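Local atomic coordinates of activated BY transcription factor SSRB (Salmonella enterica, PDB entry 2WNW), a protein that belongs to glycosyl hydrolase family 30 and joins a TIM-barrel domain to a beta-sandwich domain. Residues Gln353-Ala356 / Gln357-Val360; Ala69-Leu72 / Ser73-Ser77; Ser106-Gln110 / Gln111-Ser115. One frame throughout, in Å; residues are numbered along the deposited sequence.

Interaction 1 of 3, residues Gln353-Ala356 / Gln357-Val360; sequences QYDA and QNDV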
loop_
_atom_site.group_PDB
_atom_site.type_symbol
_atom_site.label_atom_id
_atom_site.label_comp_id
_atom_site.label_asym_id
_atom_site.label_seq_id
_atom_site.Cartn_x
_atom_site.Cartn_y
_atom_site.Cartn_z
ATOM N N GLN A 353 10.198 1.023 -31.251
ATOM C CA GLN A 353 9.701 0.365 -32.446
ATOM C C GLN A 353 10.514 0.850 -33.634
ATOM O O GLN A 353 11.023 1.974 -33.635
ATOM C CB GLN A 353 8.204 0.638 -32.622
ATOM C CG GLN A 353 7.358 -0.177 -31.644
ATOM C CD GLN A 353 5.875 0.110 -31.750
ATOM O OE1 GLN A 353 5.387 1.120 -31.240
ATOM N NE2 GLN A 353 5.149 -0.776 -32.423
ATOM N N TYR A 354 10.649 -0.007 -34.637
ATOM C CA TYR A 354 11.456 0.324 -35.799
ATOM C C TYR A 354 10.771 0.130 -37.147
ATOM O O TYR A 354 10.124 -0.887 -37.397
ATOM C CB TYR A 354 12.754 -0.492 -35.741
ATOM C CG TYR A 354 13.644 -0.341 -36.949
ATOM C CD1 TYR A 354 13.720 -1.346 -37.908
ATOM C CD2 TYR A 354 14.419 0.807 -37.129
ATOM C CE1 TYR A 354 14.547 -1.219 -39.020
ATOM C CE2 TYR A 354 15.250 0.945 -38.240
ATOM C CZ TYR A 354 15.308 -0.071 -39.177
ATOM O OH TYR A 354 16.130 0.053 -40.273
ATOM N N ASP A 355 10.928 1.130 -38.005
ATOM C CA ASP A 355 10.364 1.120 -39.349
ATOM C C ASP A 355 11.512 0.875 -40.326
ATOM O O ASP A 355 12.317 1.768 -40.598
ATOM C CB ASP A 355 9.679 2.462 -39.619
ATOM C CG ASP A 355 9.440 2.720 -41.093
ATOM O OD1 ASP A 355 9.172 1.759 -41.848
ATOM O OD2 ASP A 355 9.509 3.902 -41.488
ATOM N N ALA A 356 11.580 -0.349 -40.842
ATOM C CA ALA A 356 12.642 -0.749 -41.759
ATOM C C ALA A 356 12.672 0.016 -43.077
ATOM O O ALA A 356 13.747 0.363 -43.568
ATOM C CB ALA A 356 12.552 -2.251 -42.031
ATOM N N GLN A 357 11.501 0.277 -43.649
ATOM C CA GLN A 357 11.428 0.995 -44.918
ATOM C C GLN A 357 12.162 2.330 -44.895
ATOM O O GLN A 357 12.939 2.632 -45.799
ATOM C CB GLN A 357 9.972 1.238 -45.315
ATOM C CG GLN A 357 9.201 -0.016 -45.681
ATOM C CD GLN A 357 7.855 0.303 -46.305
ATOM O OE1 GLN A 357 7.078 -0.598 -46.626
ATOM N NE2 GLN A 357 7.574 1.592 -46.484
ATOM N N ASN A 358 11.913 3.128 -43.862
ATOM C CA ASN A 358 12.551 4.433 -43.745
ATOM C C ASN A 358 13.720 4.419 -42.775
ATOM O O ASN A 358 14.370 5.444 -42.556
ATOM C CB ASN A 358 11.523 5.472 -43.300
ATOM C CG ASN A 358 10.304 5.498 -44.197
ATOM O OD1 ASN A 358 10.423 5.607 -45.416
ATOM N ND2 ASN A 358 9.123 5.400 -43.598
ATOM N N ASP A 359 13.988 3.250 -42.201
ATOM C CA ASP A 359 15.079 3.088 -41.247
ATOM C C ASP A 359 14.951 4.120 -40.133
ATOM O O ASP A 359 15.907 4.819 -39.800
ATOM C CB ASP A 359 16.427 3.228 -41.965
ATOM C CG ASP A 359 17.612 2.965 -41.050
ATOM O OD1 ASP A 359 17.519 2.064 -40.187
ATOM O OD2 ASP A 359 18.645 3.652 -41.204
ATOM N N VAL A 360 13.751 4.197 -39.561
ATOM C CA VAL A 360 13.459 5.135 -38.482
ATOM C C VAL A 360 13.147 4.425 -37.164
ATOM O O VAL A 360 12.294 3.536 -37.108
ATOM C CB VAL A 360 12.262 6.041 -38.844
ATOM C CG1 VAL A 360 11.906 6.934 -37.662
ATOM C CG2 VAL A 360 12.604 6.891 -40.061
#
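A beta hairpin turn with a G1 bulge joins strand 352-355 to strand 360-363, and Asp355 meets both Asp359 and Val360 across it. Asp355 and Val360 form an antiparallel hydrogen-bonded pair: Asp355 N gives a nearly straight bond to Val360 O (2.9 Å, 174° at the hydrogen), and Val360 N returns one to Asp355 O at 3.0 Å. Asp359 is the extra residue of the bulge, with positive phi; its N makes a weak bond back to Ala356 O.

The two aspartates secure the turn through their side chains. Asp355 lays its carboxylate over the start of the turn, where OD2 accepts a hydrogen bond from Asn358 ND2 at 2.6 Å on its syn lone pair, the side of the other oxygen. Carboxylate and amide planes stand 80° apart, and OD2 is tilted out of the amide plane, so the two groups do not lie flat together. A weak bond from Asn358 N reaches the same OD2.

Tyr354 works at another side of the turn. With CG anti to the backbone N (chi1 175°), its ring reaches along the hairpin to Asp359. Tyr354 OH hydrogen-bonds to Asp359 OD1, which lies in the ring plane at its edge; the modelled 2.4 Å is shorter than expected and its exact value doubtful. Thr67 also bonds to OD1 and Ser64 to OD2, so this carboxylate joins the turn to the region where helix 65-76 begins. The arrangement is that of a four-residue hairpin loop, three residues in right-handed helical conformation and then Asp359 at positive phi, closed by a G1 bulge.

Interaction 2 of 3, residues Ala69-Leu72 / Ser73-Ser77; sequences AQFL and SLYFS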
loop_
_atom_site.group_PDB
_atom_site.type_symbol
_atom_site.label_atom_id
_atom_site.label_comp_id
_atom_site.label_asym_id
_atom_site.label_seq_id
_atom_site.Cartn_x
_atom_site.Cartn_y
_atom_site.Cartn_z
ATOM N N ALA A 69 23.581 0.336 -33.838
ATOM C CA ALA A 69 24.443 0.956 -32.837
ATOM C C ALA A 69 23.651 1.893 -31.925
ATOM O O ALA A 69 23.807 1.859 -30.705
ATOM C CB ALA A 69 25.573 1.726 -33.526
ATOM N N GLN A 70 22.813 2.737 -32.523
ATOM C CA GLN A 70 21.996 3.670 -31.751
ATOM C C GLN A 70 21.053 2.906 -30.821
ATOM O O GLN A 70 20.920 3.239 -29.641
ATOM C CB GLN A 70 21.174 4.562 -32.690
ATOM C CG GLN A 70 20.008 5.271 -32.000
ATOM C CD GLN A 70 19.150 6.082 -32.953
ATOM O OE1 GLN A 70 18.784 5.613 -34.031
ATOM N NE2 GLN A 70 18.812 7.303 -32.552
ATOM N N PHE A 71 20.395 1.887 -31.367
ATOM C CA PHE A 71 19.463 1.066 -30.599
ATOM C C PHE A 71 20.129 0.455 -29.369
ATOM O O PHE A 71 19.627 0.581 -28.253
ATOM C CB PHE A 71 18.899 -0.057 -31.474
ATOM C CG PHE A 71 18.063 -1.055 -30.718
ATOM C CD1 PHE A 71 16.786 -0.722 -30.281
ATOM C CD2 PHE A 71 18.570 -2.314 -30.410
ATOM C CE1 PHE A 71 16.022 -1.628 -29.543
ATOM C CE2 PHE A 71 17.817 -3.230 -29.673
ATOM C CZ PHE A 71 16.540 -2.885 -29.238
ATOM N N LEU A 72 21.263 -0.209 -29.576
ATOM C CA LEU A 72 21.975 -0.846 -28.473
ATOM C C LEU A 72 22.481 0.130 -27.414
ATOM O O LEU A 72 22.455 -0.181 -26.223
ATOM C CB LEU A 72 23.143 -1.682 -29.008
ATOM C CG LEU A 72 22.754 -2.901 -29.849
ATOM C CD1 LEU A 72 24.012 -3.579 -30.370
ATOM C CD2 LEU A 72 21.934 -3.874 -29.006
ATOM N N SER A 73 22.946 1.303 -27.836
ATOM C CA SER A 73 23.439 2.296 -26.882
ATOM C C SER A 73 22.302 2.838 -26.019
ATOM O O SER A 73 22.456 3.040 -24.815
ATOM C CB SER A 73 24.101 3.464 -27.620
ATOM O OG SER A 73 25.219 3.024 -28.369
ATOM N N LEU A 74 21.160 3.077 -26.653
ATOM C CA LEU A 74 19.987 3.605 -25.963
ATOM C C LEU A 74 19.538 2.712 -24.815
ATOM O O LEU A 74 19.151 3.191 -23.752
ATOM C CB LEU A 74 18.833 3.753 -26.959
ATOM C CG LEU A 74 18.368 5.136 -27.430
ATOM C CD1 LEU A 74 19.367 6.221 -27.083
ATOM C CD2 LEU A 74 18.118 5.061 -28.922
ATOM N N TYR A 75 19.593 1.408 -25.041
ATOM C CA TYR A 75 19.157 0.438 -24.049
ATOM C C TYR A 75 20.240 -0.097 -23.121
ATOM O O TYR A 75 20.010 -0.251 -21.922
ATOM C CB TYR A 75 18.509 -0.749 -24.761
ATOM C CG TYR A 75 17.003 -0.697 -24.895
ATOM C CD1 TYR A 75 16.379 -1.166 -26.055
ATOM C CD2 TYR A 75 16.194 -0.274 -23.837
ATOM C CE1 TYR A 75 14.996 -1.226 -26.158
ATOM C CE2 TYR A 75 14.796 -0.331 -23.930
ATOM C CZ TYR A 75 14.209 -0.814 -25.094
ATOM O OH TYR A 75 12.840 -0.926 -25.191
ATOM N N PHE A 76 21.421 -0.368 -23.667
ATOM C CA PHE A 76 22.472 -0.970 -22.862
ATOM C C PHE A 76 23.696 -0.151 -22.486
ATOM O O PHE A 76 24.579 -0.644 -21.785
ATOM C CB PHE A 76 22.878 -2.279 -23.530
ATOM C CG PHE A 76 21.704 -3.143 -23.880
ATOM C CD1 PHE A 76 21.188 -3.154 -25.172
ATOM C CD2 PHE A 76 21.057 -3.882 -22.894
ATOM C CE1 PHE A 76 20.043 -3.884 -25.476
ATOM C CE2 PHE A 76 19.908 -4.615 -23.190
ATOM C CZ PHE A 76 19.401 -4.616 -24.480
ATOM N N SER A 77 23.753 1.095 -22.939
ATOM C CA SER A 77 24.873 1.961 -22.589
ATOM C C SER A 77 24.718 2.353 -21.127
ATOM O O SER A 77 23.607 2.618 -20.663
ATOM C CB SER A 77 24.868 3.224 -23.455
ATOM O OG SER A 77 25.713 4.218 -22.900
#
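Phe71 and Tyr75, one helical turn apart on helix 65-76, meet as an offset edge-to-face pair: the edge of Tyr75 is directed at the face of Phe71, with centroids 5.4 Å apart and planes at 89°. Phe71 CE1 touches Tyr75 CD1 at 3.5 Å. Phe71 carries CG opposite the backbone N (chi1 173°), which sends its ring along the helix toward Tyr75. Tyr75 OH bonds to Leu333 O, and its ring also stacks on Tyr83, so partners beyond the helix help to fix its orientation.

Along the next row, Leu72 and Phe76 cross at a slant, Leu72 CD2 lying 4.0 Å from Phe76 CD1. Both touch Leu133 of helix 124-133. Gln70 and Leu74 instead run side by side in the same direction; Gln70 CG rests 3.6 Å from Leu74 CD2, and both side chains touch Leu361 of strand 360-363.

Ser73 turns its hydroxyl back along the helix. With OG beside the backbone N (chi1 -62°), it donates to Ala69 O at 3.0 Å, while Ser73 N donates to the same oxygen. The two donors approach from opposite faces of the carbonyl plane, giving Ala69 O a double grip. The backbone bond from Phe76 N to Leu72 O (2.8 Å) belongs to the last turn before Ser77 leaves helical geometry. These i to i+4 contacts are those of an alpha helix; with Phe71, Tyr75 and Phe76 buried and Ala69 and Gln70 exposed, it is an amphipathic one, packed between helix 124-133 and the small sheet of the TIM-barrel domain.

Interaction 3 of 3, residues Ser106-Gln110 / Gln111-Ser115; sequences SADLQ and QGRLS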
loop_
_atom_site.group_PDB
_atom_site.type_symbol
_atom_site.label_atom_id
_atom_site.label_comp_id
_atom_site.label_asym_id
_atom_site.label_seq_id
_atom_site.Cartn_x
_atom_site.Cartn_y
_atom_site.Cartn_z
ATOM N N SER A 106 10.825 -37.859 -31.804
ATOM C CA SER A 106 11.411 -38.760 -30.822
ATOM C C SER A 106 12.674 -39.387 -31.407
ATOM O O SER A 106 13.637 -39.655 -30.687
ATOM C CB SER A 106 10.413 -39.858 -30.454
ATOM O OG SER A 106 9.997 -40.561 -31.612
ATOM N N ALA A 107 12.667 -39.612 -32.719
ATOM C CA ALA A 107 13.818 -40.208 -33.386
ATOM C C ALA A 107 15.036 -39.294 -33.282
ATOM O O ALA A 107 16.119 -39.738 -32.905
ATOM C CB ALA A 107 13.494 -40.491 -34.845
ATOM N N ASP A 108 14.861 -38.018 -33.615
ATOM C CA ASP A 108 15.968 -37.072 -33.537
ATOM C C ASP A 108 16.439 -36.956 -32.092
ATOM O O ASP A 108 17.635 -36.814 -31.828
ATOM C CB ASP A 108 15.552 -35.692 -34.067
ATOM C CG ASP A 108 15.281 -35.696 -35.563
ATOM O OD1 ASP A 108 15.770 -36.612 -36.254
ATOM O OD2 ASP A 108 14.594 -34.777 -36.055
ATOM N N LEU A 109 15.494 -37.015 -31.157
ATOM C CA LEU A 109 15.826 -36.931 -29.739
ATOM C C LEU A 109 16.727 -38.107 -29.373
ATOM O O LEU A 109 17.798 -37.930 -28.796
ATOM C CB LEU A 109 14.556 -36.985 -28.885
ATOM C CG LEU A 109 14.787 -37.062 -27.372
ATOM C CD1 LEU A 109 15.459 -35.786 -26.894
ATOM C CD2 LEU A 109 13.466 -37.273 -26.652
ATOM N N GLN A 110 16.277 -39.308 -29.716
ATOM C CA GLN A 110 17.031 -40.525 -29.432
ATOM C C GLN A 110 18.430 -40.508 -30.042
ATOM O O GLN A 110 19.381 -41.017 -29.447
ATOM C CB GLN A 110 16.258 -41.741 -29.947
ATOM C CG GLN A 110 15.075 -42.127 -29.071
ATOM C CD GLN A 110 14.078 -43.014 -29.788
ATOM O OE1 GLN A 110 14.456 -43.952 -30.492
ATOM N NE2 GLN A 110 12.792 -42.727 -29.607
ATOM N N GLN A 111 18.552 -39.913 -31.222
ATOM C CA GLN A 111 19.828 -39.844 -31.920
ATOM C C GLN A 111 20.637 -38.610 -31.533
ATOM O O GLN A 111 21.695 -38.348 -32.104
ATOM C CB GLN A 111 19.578 -39.880 -33.427
ATOM C CG GLN A 111 18.721 -41.073 -33.833
ATOM C CD GLN A 111 18.290 -41.044 -35.287
ATOM O OE1 GLN A 111 17.392 -41.786 -35.689
ATOM N NE2 GLN A 111 18.929 -40.196 -36.084
ATOM N N GLY A 112 20.125 -37.860 -30.560
ATOM C CA GLY A 112 20.809 -36.672 -30.078
ATOM C C GLY A 112 20.971 -35.549 -31.080
ATOM O O GLY A 112 21.925 -34.778 -30.996
ATOM N N ARG A 113 20.041 -35.433 -32.021
ATOM C CA ARG A 113 20.140 -34.386 -33.025
ATOM C C ARG A 113 19.267 -33.174 -32.727
ATOM O O ARG A 113 18.069 -33.161 -33.005
ATOM C CB ARG A 113 19.835 -34.965 -34.409
ATOM C CG ARG A 113 20.918 -35.954 -34.854
ATOM C CD ARG A 113 20.831 -36.371 -36.319
ATOM N NE ARG A 113 19.799 -37.374 -36.559
ATOM C CZ ARG A 113 18.509 -37.099 -36.699
ATOM N NH1 ARG A 113 18.084 -35.844 -36.627
ATOM N NH2 ARG A 113 17.643 -38.082 -36.909
ATOM N N LEU A 114 19.895 -32.156 -32.148
ATOM C CA LEU A 114 19.216 -30.914 -31.794
ATOM C C LEU A 114 19.632 -29.828 -32.776
ATOM O O LEU A 114 20.666 -29.940 -33.433
ATOM C CB LEU A 114 19.614 -30.476 -30.380
ATOM C CG LEU A 114 19.586 -31.504 -29.245
ATOM C CD1 LEU A 114 19.958 -30.814 -27.939
ATOM C CD2 LEU A 114 18.211 -32.137 -29.142
ATOM N N SER A 115 18.831 -28.775 -32.874
ATOM C CA SER A 115 19.159 -27.673 -33.764
ATOM C C SER A 115 18.882 -26.327 -33.111
ATOM O O SER A 115 17.770 -26.063 -32.658
ATOM C CB SER A 115 18.371 -27.764 -35.069
ATOM O OG SER A 115 18.630 -26.625 -35.875
#
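Asp108 and Arg113 face each other across a Schellman motif that ends the short helix 106-110. Their side chains meet at a slant, with carboxylate and guanidinium planes 72° apart, so this is not the flat, two-oxygen fork of a coplanar carboxylate-guanidinium pair. Asp108 OD1 alone faces both NH1 and NH2 of Arg113 in a salt bridge, but the contacts are implausibly short and the exact place of OD1 is doubtful. The Arg113 chain is bent at chi3 (-78°), which folds the guanidinium back over the helix end and brings Asp108 CA over one of its faces.

The backbone bonds of the motif bring the two residues together. Gln111 N continues the helical pattern to Ala107 O at 3.0 Å, and the CG of Gln111 lies 3.1 Å from that same Ala107 O. Leu109 is turned to another side, touching Val103 and Met150 and reaching Asp169 of helix 167-183, while Leu114 touches Asn176 of that helix.

Two bonds back into the last turn, with Gly112 making the reversal at positive phi, define the motif. Arg113 N donates to Asp108 O at 2.8 Å, a fairly straight bond (163° at the hydrogen) that brings the arginine back alongside the last turn. Gly112 N donates to Leu109 O at 2.9 Å from above the carbonyl plane, well off its lone pairs.

Overall arrangement
From the N terminus the three contacts follow in series, none nested or crossed: interaction 2 comes first, on helix 65-76, then interaction 3 at the end of helix 106-110, and last interaction 1, which closes the turn between strands 352-355 and 360-363. Interactions 1 and 2 are neighbours in space, their centres 16 Å apart and their nearest atoms about 6 Å apart. Helix 65-76 links them, packing against both strands of that hairpin. Interaction 3 lies apart from both, at the surface, its centre 38 to 39 Å from the others, beside helix 167-183. All lie in the family 30 TIM-barrel range.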